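PDB 3OXN: putative transcriptional regulator, LysR family from Vibrio parahaemolyticus, which probably acts as a DNA-binding transcription factor of the LysR type, represented here by its effector-binding domain without the winged-helix DNA-binding part. Local coordinates for residues Pro14-Thr25 with Glu44-Leu55; Asp112-Ile123 with Pro161-Leu170. All blocks are in the same frame, centred on the assembly; numbering follows the deposited sequence.

Both contacts join two neighbouring parallel strands, one pair in each five-stranded mixed sheet of the LysR effector-binding domain, whose two halves together make the periplasmic-binding-protein fold. They lie on opposite sides of the chain's centre, with centres about 33 Å apart. Contact 1 joins strand 49-54, outermost within its own chain but extended by a strand of the second subunit, to strand 20-25; it is partly buried, with threonine, serine and asparagine on one face and phenylalanines on the other. Contact 2 lies deeper, with both strands inside their sheet; isoleucines, prolines and alanines dominate, and a hydrogen bond between a helix tyrosine and a strand threonine links side chains across its segments.

Contact 1 (Pro14-Thr25 with Glu44-Leu55); sequences PQQCDQTFTIAT and EAPNVSFNFLPL
Strands 20-25 and 49-54 run parallel at 19°, their axes 4.6 Å apart at the closest point, as the two strands of a right-handed beta-alpha-beta unit whose crossover is helix 28-44. Backbone bonds alternate between them: Phe-21 and Ile-23 each use both N and O toward Ser-49, Asn-51 and Leu-53, with Asn-51 N 2.7 Å from Phe-21 O. The pairing carries on to Leu-55, whose N makes a hydrogen bond of 3.0 Å to Thr-25 O. Phe-21, Ile-23, Phe-50 and Phe-52 share the face under helices 28-44 and 206-227. With CG beside the backbone N (chi1 -65°), Phe-52 lies alongside Ile-23 and points the same way, its CD1 3.4 Å from Ile-23 CB; Thr-25 CG2 meets the same CD1. The Phe-50 ring turns an edge to Ile-23 CG1, while its plane makes 34° with that of Phe-21, an oblique pairing. The other face carries Thr-20, Thr-22, Ser-49 and Asn-51, then Ala-24 and Leu-53; here Ser-49 OG bonds Met-143 O of the second subunit. Phe-50 and Asn-51 also pair with a strand of that subunit, so the sheet continues across the interface. Before the strands begin, a water ties the two loops together, donating to Asp-18 O at 2.6 Å and to Asn-47 O at 2.8 Å.

Contact 2 (Asp112-Ile123 with Pro161-Leu170); sequences DYLSHPHAMIAI and PIIITVPADL
Two inner parallel strands of a five-stranded mixed sheet, 117-120 and 163-167, form this contact in one half of the periplasmic-binding-protein-like fold. Four backbone bonds zip them together, from Ile-163 N on Pro-117 O to Ile-121 N on Thr-165 O, each 2.9 Å long. Tyr-113 reaches from helix 110-114 over the face that carries Ile-163 and Thr-165: CG points away from the backbone N (chi1 -171°), bringing OH within 3.1 Å of Thr-165 OG1 in a hydrogen bond. The two side chains meet at about a right angle, the threonine oxygen at the ring's edge, and either hydroxyl may donate. On the same face Ile-163 turns CD1 to His-116 CB at 3.5 Å, the two chains crossing at about a right angle. Ala-119 is on the other face, where its CB touches Ile-162 CD1 at 3.7 Å; Ile-162 also sets CG2 against Pro-117 CB, 3.6 Å away. Farther along, Ile-121 lies alongside Val-166 with CB 3.5 Å from CG1, and the Ile-123 side chain slides past Pro-167 in the opposite direction, CD1 on Pro-167 CD. Pro-167 occupies the N-cap position of helix 168-177, so the second strand passes directly into that helix. Strand 142-146 flanks the pair beyond 117-120 and strand 93-98 beyond 163-167, while Pro-167 and Leu-170 rest on helix 28-44.

Contact 1 (Pro14-Thr25 with Glu44-Leu55)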
loop_
_atom_site.group_PDB
_atom_site.type_symbol
_atom_site.label_atom_id
_atom_site.label_comp_id
_atom_site.label_asym_id
_atom_site.label_seq_id
_atom_site.Cartn_x
_atom_site.Cartn_y
_atom_site.Cartn_z
ATOM N N PRO A 14 3.896 17.215 -23.564
ATOM C CA PRO A 14 4.576 18.512 -23.556
ATOM C C PRO A 14 4.803 18.916 -22.119
ATOM O O PRO A 14 4.622 18.082 -21.247
ATOM C CB PRO A 14 3.551 19.464 -24.207
ATOM C CG PRO A 14 2.475 18.592 -24.792
ATOM C CD PRO A 14 2.471 17.355 -23.907
ATOM N N GLN A 15 5.174 20.167 -21.876
ATOM C CA GLN A 15 5.480 20.614 -20.516
ATOM C C GLN A 15 4.755 21.900 -20.085
ATOM O O GLN A 15 5.062 22.463 -19.032
ATOM C CB GLN A 15 6.987 20.789 -20.336
ATOM C CG GLN A 15 7.419 22.234 -20.216
ATOM C CD GLN A 15 8.807 22.464 -20.752
ATOM O OE1 GLN A 15 9.630 21.548 -20.785
ATOM N NE2 GLN A 15 9.079 23.696 -21.188
ATOM N N GLN A 16 3.805 22.369 -20.891
ATOM C CA GLN A 16 2.880 23.395 -20.411
ATOM C C GLN A 16 2.074 22.707 -19.329
ATOM O O GLN A 16 1.679 23.314 -18.326
ATOM C CB GLN A 16 1.930 23.894 -21.520
ATOM C CG GLN A 16 0.542 23.173 -21.588
ATOM C CD GLN A 16 -0.499 23.683 -20.562
ATOM O OE1 GLN A 16 -0.732 23.051 -19.530
ATOM N NE2 GLN A 16 -1.128 24.819 -20.856
ATOM N N CYS A 17 1.850 21.418 -19.552
ATOM C CA CYS A 17 0.945 20.622 -18.745
ATOM C C CYS A 17 1.160 20.804 -17.243
ATOM O O CYS A 17 2.243 20.524 -16.730
ATOM C CB CYS A 17 1.083 19.152 -19.124
ATOM S SG CYS A 17 -0.325 18.190 -18.622
ATOM N N ASP A 18 0.129 21.284 -16.552
ATOM C CA ASP A 18 0.161 21.402 -15.098
ATOM C C ASP A 18 -1.060 20.687 -14.537
ATOM O O ASP A 18 -1.406 20.793 -13.357
ATOM C CB ASP A 18 0.181 22.870 -14.672
ATOM C CG ASP A 18 -1.131 23.582 -14.951
ATOM O OD1 ASP A 18 -2.164 22.896 -15.135
ATOM O OD2 ASP A 18 -1.133 24.836 -14.975
ATOM N N GLN A 19 -1.717 19.961 -15.427
ATOM C CA GLN A 19 -2.906 19.212 -15.104
ATOM C C GLN A 19 -2.569 18.049 -14.198
ATOM O O GLN A 19 -1.490 17.484 -14.270
ATOM C CB GLN A 19 -3.501 18.694 -16.404
ATOM C CG GLN A 19 -4.460 17.542 -16.252
ATOM C CD GLN A 19 -5.081 17.183 -17.576
ATOM O OE1 GLN A 19 -4.986 17.949 -18.548
ATOM N NE2 GLN A 19 -5.729 16.023 -17.629
ATOM N N THR A 20 -3.498 17.681 -13.335
ATOM C CA THR A 20 -3.264 16.518 -12.483
ATOM C C THR A 20 -3.920 15.226 -13.016
ATOM O O THR A 20 -4.997 15.234 -13.610
ATOM C CB THR A 20 -3.636 16.785 -11.006
ATOM O OG1 THR A 20 -4.241 15.610 -10.464
ATOM C CG2 THR A 20 -4.604 17.947 -10.897
ATOM N N PHE A 21 -3.239 14.110 -12.816
ATOM C CA PHE A 21 -3.726 12.849 -13.323
ATOM C C PHE A 21 -4.060 11.969 -12.143
ATOM O O PHE A 21 -3.294 11.884 -11.182
ATOM C CB PHE A 21 -2.674 12.185 -14.219
ATOM C CG PHE A 21 -2.227 13.053 -15.371
ATOM C CD1 PHE A 21 -1.278 14.050 -15.183
ATOM C CD2 PHE A 21 -2.770 12.887 -16.629
ATOM C CE1 PHE A 21 -0.884 14.857 -16.222
ATOM C CE2 PHE A 21 -2.372 13.697 -17.673
ATOM C CZ PHE A 21 -1.425 14.686 -17.462
ATOM N N THR A 22 -5.232 11.349 -12.209
ATOM C CA THR A 22 -5.630 10.351 -11.244
ATOM C C THR A 22 -5.317 8.981 -11.825
ATOM O O THR A 22 -5.821 8.615 -12.883
ATOM C CB THR A 22 -7.130 10.431 -10.973
ATOM O OG1 THR A 22 -7.457 11.765 -10.583
ATOM C CG2 THR A 22 -7.542 9.451 -9.876
ATOM N N ILE A 23 -4.486 8.229 -11.123
ATOM C CA ILE A 23 -4.203 6.857 -11.491
ATOM C C ILE A 23 -4.686 5.940 -10.398
ATOM O O ILE A 23 -4.166 5.989 -9.291
ATOM C CB ILE A 23 -2.697 6.634 -11.609
ATOM C CG1 ILE A 23 -2.088 7.657 -12.567
ATOM C CG2 ILE A 23 -2.418 5.206 -12.056
ATOM C CD1 ILE A 23 -2.568 7.489 -13.980
ATOM N N ALA A 24 -5.677 5.111 -10.690
ATOM C CA ALA A 24 -6.101 4.083 -9.735
ATOM C C ALA A 24 -5.178 2.890 -9.890
ATOM O O ALA A 24 -5.070 2.316 -10.979
ATOM C CB ALA A 24 -7.552 3.671 -9.981
ATOM N N THR A 25 -4.480 2.508 -8.832
ATOM C CA THR A 25 -3.516 1.419 -9.010
ATOM C C THR A 25 -3.407 0.377 -7.887
ATOM O O THR A 25 -3.819 0.605 -6.747
ATOM C CB THR A 25 -2.129 1.965 -9.431
ATOM O OG1 THR A 25 -1.120 1.002 -9.121
ATOM C CG2 THR A 25 -1.809 3.270 -8.729
ATOM N N GLU A 44 9.963 15.091 -17.640
ATOM C CA GLU A 44 9.378 15.373 -18.945
ATOM C C GLU A 44 8.222 16.387 -18.875
ATOM O O GLU A 44 7.834 16.964 -19.895
ATOM C CB GLU A 44 8.916 14.058 -19.584
ATOM C CG GLU A 44 9.150 13.948 -21.087
ATOM C CD GLU A 44 7.862 13.755 -21.868
ATOM O OE1 GLU A 44 7.290 12.648 -21.786
ATOM O OE2 GLU A 44 7.430 14.699 -22.571
ATOM N N ALA A 45 7.683 16.607 -17.676
ATOM C CA ALA A 45 6.530 17.491 -17.496
ATOM C C ALA A 45 6.496 18.103 -16.095
ATOM O O ALA A 45 5.582 17.825 -15.318
ATOM C CB ALA A 45 5.248 16.731 -17.762
ATOM N N PRO A 46 7.489 18.953 -15.779
ATOM C CA PRO A 46 7.743 19.535 -14.448
ATOM C C PRO A 46 6.503 20.041 -13.695
ATOM O O PRO A 46 6.434 19.894 -12.473
ATOM C CB PRO A 46 8.676 20.705 -14.759
ATOM C CG PRO A 46 9.397 20.272 -15.999
ATOM C CD PRO A 46 8.428 19.458 -16.799
ATOM N N ASN A 47 5.545 20.634 -14.401
ATOM C CA ASN A 47 4.361 21.204 -13.746
ATOM C C ASN A 47 3.328 20.166 -13.350
ATOM O O ASN A 47 2.423 20.442 -12.563
ATOM C CB ASN A 47 3.677 22.213 -14.662
ATOM C CG ASN A 47 4.442 23.506 -14.780
ATOM O OD1 ASN A 47 3.854 24.593 -14.708
ATOM N ND2 ASN A 47 5.766 23.402 -14.965
ATOM N N VAL A 48 3.462 18.979 -13.924
ATOM C CA VAL A 48 2.462 17.927 -13.826
ATOM C C VAL A 48 2.252 17.531 -12.363
ATOM O O VAL A 48 3.156 17.692 -11.537
ATOM C CB VAL A 48 2.898 16.709 -14.684
ATOM C CG1 VAL A 48 3.616 15.659 -13.831
ATOM C CG2 VAL A 48 1.717 16.117 -15.403
ATOM N N SER A 49 1.057 17.030 -12.052
ATOM C CA SER A 49 0.676 16.657 -10.688
ATOM C C SER A 49 -0.012 15.276 -10.652
ATOM O O SER A 49 -0.839 14.964 -11.508
ATOM C CB SER A 49 -0.251 17.731 -10.127
ATOM O OG SER A 49 -0.669 17.445 -8.806
ATOM N N PHE A 50 0.319 14.452 -9.661
ATOM C CA PHE A 50 -0.202 13.082 -9.610
ATOM C C PHE A 50 -1.083 12.714 -8.416
ATOM O O PHE A 50 -0.824 13.094 -7.275
ATOM C CB PHE A 50 0.944 12.083 -9.694
ATOM C CG PHE A 50 1.293 11.699 -11.084
ATOM C CD1 PHE A 50 0.547 10.752 -11.754
ATOM C CD2 PHE A 50 2.354 12.287 -11.726
ATOM C CE1 PHE A 50 0.857 10.388 -13.035
ATOM C CE2 PHE A 50 2.663 11.938 -13.005
ATOM C CZ PHE A 50 1.916 10.980 -13.662
ATOM N N ASN A 51 -2.117 11.938 -8.698
ATOM C CA ASN A 51 -2.980 11.433 -7.649
ATOM C C ASN A 51 -3.191 9.923 -7.735
ATOM O O ASN A 51 -4.016 9.445 -8.510
ATOM C CB ASN A 51 -4.324 12.147 -7.658
ATOM C CG ASN A 51 -5.039 12.024 -6.335
ATOM O OD1 ASN A 51 -4.399 11.867 -5.300
ATOM N ND2 ASN A 51 -6.364 12.086 -6.355
ATOM N N PHE A 52 -2.444 9.171 -6.939
ATOM C CA PHE A 52 -2.575 7.722 -6.944
ATOM C C PHE A 52 -3.473 7.250 -5.816
ATOM O O PHE A 52 -3.309 7.651 -4.667
ATOM C CB PHE A 52 -1.214 7.072 -6.802
ATOM C CG PHE A 52 -0.301 7.331 -7.955
ATOM C CD1 PHE A 52 -0.429 6.603 -9.130
ATOM C CD2 PHE A 52 0.693 8.301 -7.860
ATOM C CE1 PHE A 52 0.421 6.830 -10.187
ATOM C CE2 PHE A 52 1.547 8.547 -8.905
ATOM C CZ PHE A 52 1.417 7.809 -10.078
ATOM N N LEU A 53 -4.430 6.400 -6.140
ATOM C CA LEU A 53 -5.286 5.849 -5.103
ATOM C C LEU A 53 -5.477 4.370 -5.315
ATOM O O LEU A 53 -5.291 3.874 -6.414
ATOM C CB LEU A 53 -6.632 6.576 -5.041
ATOM C CG LEU A 53 -7.207 7.004 -6.384
ATOM C CD1 LEU A 53 -7.900 5.827 -7.047
ATOM C CD2 LEU A 53 -8.158 8.157 -6.186
ATOM N N PRO A 54 -5.817 3.658 -4.243
ATOM C CA PRO A 54 -6.073 2.219 -4.318
ATOM C C PRO A 54 -7.171 1.841 -5.315
ATOM O O PRO A 54 -8.319 2.300 -5.213
ATOM C CB PRO A 54 -6.502 1.878 -2.891
ATOM C CG PRO A 54 -5.778 2.873 -2.055
ATOM C CD PRO A 54 -5.810 4.143 -2.854
ATOM N N LEU A 55 -6.799 1.006 -6.282
ATOM C CA LEU A 55 -7.770 0.320 -7.116
ATOM C C LEU A 55 -8.675 -0.514 -6.222
ATOM O O LEU A 55 -8.196 -1.217 -5.334
ATOM C CB LEU A 55 -7.063 -0.625 -8.081
ATOM C CG LEU A 55 -7.873 -0.889 -9.350
ATOM C CD1 LEU A 55 -7.358 0.027 -10.467
ATOM C CD2 LEU A 55 -7.831 -2.361 -9.781
HETATM O O HOH W 1 0.003 20.720 -11.156
#

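Contact 2 (Asp112-Ile123 with Pro161-Leu170)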
loop_
_atom_site.group_PDB
_atom_site.type_symbol
_atom_site.label_atom_id
_atom_site.label_comp_id
_atom_site.label_asym_id
_atom_site.label_seq_id
_atom_site.Cartn_x
_atom_site.Cartn_y
_atom_site.Cartn_z
ATOM N N ASP A 112 8.718 -28.900 0.016
ATOM C CA ASP A 112 9.176 -27.908 0.988
ATOM C C ASP A 112 8.209 -26.736 1.037
ATOM O O ASP A 112 7.825 -26.270 2.117
ATOM C CB ASP A 112 10.575 -27.399 0.645
ATOM C CG ASP A 112 11.565 -28.522 0.400
ATOM O OD1 ASP A 112 11.436 -29.229 -0.630
ATOM O OD2 ASP A 112 12.477 -28.679 1.241
ATOM N N TYR A 113 7.822 -26.258 -0.139
ATOM C CA TYR A 113 6.866 -25.165 -0.239
ATOM C C TYR A 113 5.615 -25.489 0.595
ATOM O O TYR A 113 5.209 -24.712 1.469
ATOM C CB TYR A 113 6.517 -24.936 -1.715
ATOM C CG TYR A 113 5.693 -23.706 -2.014
ATOM C CD1 TYR A 113 4.343 -23.807 -2.288
ATOM C CD2 TYR A 113 6.277 -22.446 -2.044
ATOM C CE1 TYR A 113 3.594 -22.692 -2.568
ATOM C CE2 TYR A 113 5.544 -21.324 -2.319
ATOM C CZ TYR A 113 4.195 -21.445 -2.582
ATOM O OH TYR A 113 3.434 -20.318 -2.848
ATOM N N LEU A 114 5.033 -26.657 0.340
ATOM C CA LEU A 114 3.791 -27.087 0.984
ATOM C C LEU A 114 3.883 -27.414 2.490
ATOM O O LEU A 114 2.857 -27.669 3.122
ATOM C CB LEU A 114 3.191 -28.280 0.227
ATOM C CG LEU A 114 2.198 -27.954 -0.894
ATOM C CD1 LEU A 114 2.499 -26.634 -1.558
ATOM C CD2 LEU A 114 2.177 -29.073 -1.920
ATOM N N SER A 115 5.085 -27.393 3.065
ATOM C CA SER A 115 5.258 -27.722 4.480
ATOM C C SER A 115 5.452 -26.504 5.362
ATOM O O SER A 115 5.697 -26.643 6.551
ATOM C CB SER A 115 6.488 -28.613 4.698
ATOM O OG SER A 115 6.894 -29.256 3.510
ATOM N N HIS A 116 5.392 -25.312 4.789
ATOM C CA HIS A 116 5.747 -24.114 5.546
ATOM C C HIS A 116 4.619 -23.086 5.554
ATOM O O HIS A 116 3.780 -23.075 4.641
ATOM C CB HIS A 116 7.025 -23.484 4.971
ATOM C CG HIS A 116 8.280 -24.226 5.310
ATOM N ND1 HIS A 116 9.082 -23.881 6.378
ATOM C CD2 HIS A 116 8.879 -25.282 4.716
ATOM C CE1 HIS A 116 10.120 -24.699 6.431
ATOM N NE2 HIS A 116 10.020 -25.560 5.433
ATOM N N PRO A 117 4.603 -22.210 6.578
ATOM C CA PRO A 117 3.602 -21.141 6.673
ATOM C C PRO A 117 3.819 -20.176 5.520
ATOM O O PRO A 117 4.966 -19.849 5.223
ATOM C CB PRO A 117 3.956 -20.428 7.982
ATOM C CG PRO A 117 5.083 -21.193 8.588
ATOM C CD PRO A 117 5.687 -22.043 7.556
ATOM N N HIS A 118 2.746 -19.732 4.885
ATOM C CA HIS A 118 2.857 -18.871 3.722
ATOM C C HIS A 118 2.347 -17.477 4.042
ATOM O O HIS A 118 1.291 -17.332 4.653
ATOM C CB HIS A 118 2.052 -19.446 2.550
ATOM C CG HIS A 118 2.693 -20.624 1.877
ATOM N ND1 HIS A 118 2.849 -21.846 2.502
ATOM C CD2 HIS A 118 3.184 -20.776 0.624
ATOM C CE1 HIS A 118 3.427 -22.693 1.663
ATOM N NE2 HIS A 118 3.634 -22.072 0.517
ATOM N N ALA A 119 3.103 -16.461 3.628
ATOM C CA ALA A 119 2.657 -15.068 3.699
ATOM C C ALA A 119 2.496 -14.501 2.291
ATOM O O ALA A 119 3.465 -14.398 1.547
ATOM C CB ALA A 119 3.638 -14.238 4.501
HETATM N N MSE A 120 1.274 -14.142 1.912
HETATM C CA MSE A 120 1.021 -13.723 0.533
HETATM C C MSE A 120 0.899 -12.226 0.358
HETATM O O MSE A 120 -0.103 -11.633 0.734
HETATM C CB MSE A 120 -0.237 -14.377 -0.003
HETATM C CG MSE A 120 -0.519 -13.993 -1.427
HETATM SE SE MSE A 120 -1.759 -15.229 -2.295
HETATM C CE MSE A 120 -1.026 -16.941 -1.673
ATOM N N ILE A 121 1.905 -11.618 -0.249
ATOM C CA ILE A 121 1.956 -10.168 -0.315
ATOM C C ILE A 121 1.610 -9.636 -1.700
ATOM O O ILE A 121 1.925 -10.278 -2.692
ATOM C CB ILE A 121 3.342 -9.672 0.131
ATOM C CG1 ILE A 121 3.421 -9.716 1.651
ATOM C CG2 ILE A 121 3.615 -8.267 -0.387
ATOM C CD1 ILE A 121 2.208 -9.086 2.294
ATOM N N ALA A 122 0.907 -8.503 -1.750
ATOM C CA ALA A 122 0.721 -7.683 -2.957
ATOM C C ALA A 122 0.118 -8.388 -4.162
ATOM O O ALA A 122 0.197 -7.886 -5.289
ATOM C CB ALA A 122 2.033 -7.023 -3.342
ATOM N N ILE A 123 -0.477 -9.549 -3.915
ATOM C CA ILE A 123 -1.068 -10.387 -4.946
ATOM C C ILE A 123 -2.554 -10.117 -4.990
ATOM O O ILE A 123 -3.235 -10.244 -3.971
ATOM C CB ILE A 123 -0.922 -11.862 -4.563
ATOM C CG1 ILE A 123 0.548 -12.296 -4.620
ATOM C CG2 ILE A 123 -1.825 -12.733 -5.418
ATOM C CD1 ILE A 123 1.135 -12.444 -6.027
ATOM N N PRO A 161 8.735 -19.270 10.243
ATOM C CA PRO A 161 9.478 -19.586 9.019
ATOM C C PRO A 161 8.595 -19.402 7.792
ATOM O O PRO A 161 8.341 -20.379 7.067
ATOM C CB PRO A 161 9.792 -21.073 9.172
ATOM C CG PRO A 161 9.027 -21.550 10.410
ATOM C CD PRO A 161 8.100 -20.459 10.825
ATOM N N ILE A 162 8.124 -18.179 7.551
ATOM C CA ILE A 162 7.197 -17.992 6.445
ATOM C C ILE A 162 7.895 -17.906 5.097
ATOM O O ILE A 162 9.035 -17.453 4.996
ATOM C CB ILE A 162 6.289 -16.768 6.623
ATOM C CG1 ILE A 162 7.110 -15.562 7.077
ATOM C CG2 ILE A 162 5.141 -17.079 7.575
ATOM C CD1 ILE A 162 6.345 -14.255 6.986
ATOM N N ILE A 163 7.197 -18.375 4.070
ATOM C CA ILE A 163 7.587 -18.156 2.691
ATOM C C ILE A 163 6.659 -17.089 2.123
ATOM O O ILE A 163 5.432 -17.286 2.035
ATOM C CB ILE A 163 7.472 -19.442 1.860
ATOM C CG1 ILE A 163 8.452 -20.501 2.364
ATOM C CG2 ILE A 163 7.711 -19.153 0.392
ATOM C CD1 ILE A 163 8.044 -21.894 1.987
ATOM N N ILE A 164 7.255 -15.959 1.752
ATOM C CA ILE A 164 6.512 -14.797 1.279
ATOM C C ILE A 164 6.324 -14.842 -0.235
ATOM O O ILE A 164 7.271 -14.603 -0.973
ATOM C CB ILE A 164 7.250 -13.477 1.633
ATOM C CG1 ILE A 164 7.362 -13.283 3.146
ATOM C CG2 ILE A 164 6.517 -12.302 1.060
ATOM C CD1 ILE A 164 8.434 -14.138 3.798
ATOM N N THR A 165 5.119 -15.144 -0.711
ATOM C CA THR A 165 4.868 -15.088 -2.152
ATOM C C THR A 165 4.575 -13.663 -2.592
ATOM O O THR A 165 3.887 -12.931 -1.897
ATOM C CB THR A 165 3.693 -15.960 -2.566
ATOM O OG1 THR A 165 3.976 -17.332 -2.251
ATOM C CG2 THR A 165 3.453 -15.801 -4.061
ATOM N N VAL A 166 5.093 -13.271 -3.748
ATOM C CA VAL A 166 4.971 -11.891 -4.224
ATOM C C VAL A 166 5.158 -11.857 -5.724
ATOM O O VAL A 166 5.848 -12.720 -6.274
ATOM C CB VAL A 166 6.087 -10.997 -3.666
ATOM C CG1 VAL A 166 5.761 -10.505 -2.282
ATOM C CG2 VAL A 166 7.412 -11.731 -3.707
ATOM N N PRO A 167 4.574 -10.843 -6.393
ATOM C CA PRO A 167 4.877 -10.614 -7.811
ATOM C C PRO A 167 6.394 -10.528 -8.003
ATOM O O PRO A 167 7.052 -9.842 -7.215
ATOM C CB PRO A 167 4.223 -9.254 -8.097
ATOM C CG PRO A 167 3.188 -9.106 -7.084
ATOM C CD PRO A 167 3.697 -9.795 -5.843
ATOM N N ALA A 168 6.925 -11.206 -9.022
ATOM C CA ALA A 168 8.369 -11.332 -9.238
ATOM C C ALA A 168 9.202 -10.069 -8.993
ATOM O O ALA A 168 10.163 -10.096 -8.217
ATOM C CB ALA A 168 8.631 -11.849 -10.631
ATOM N N ASP A 169 8.833 -8.976 -9.664
ATOM C CA ASP A 169 9.648 -7.757 -9.713
ATOM C C ASP A 169 9.815 -7.167 -8.333
ATOM O O ASP A 169 10.824 -6.522 -8.037
ATOM C CB ASP A 169 9.024 -6.695 -10.631
ATOM C CG ASP A 169 8.355 -7.287 -11.867
ATOM O OD1 ASP A 169 8.542 -6.709 -12.960
ATOM O OD2 ASP A 169 7.631 -8.315 -11.752
ATOM N N LEU A 170 8.803 -7.380 -7.499
ATOM C CA LEU A 170 8.800 -6.856 -6.143
ATOM C C LEU A 170 9.763 -7.647 -5.274
ATOM O O LEU A 170 10.527 -7.071 -4.504
ATOM C CB LEU A 170 7.400 -6.908 -5.541
ATOM C CG LEU A 170 7.404 -6.341 -4.126
ATOM C CD1 LEU A 170 8.056 -4.968 -4.127
ATOM C CD2 LEU A 170 6.011 -6.264 -3.568
#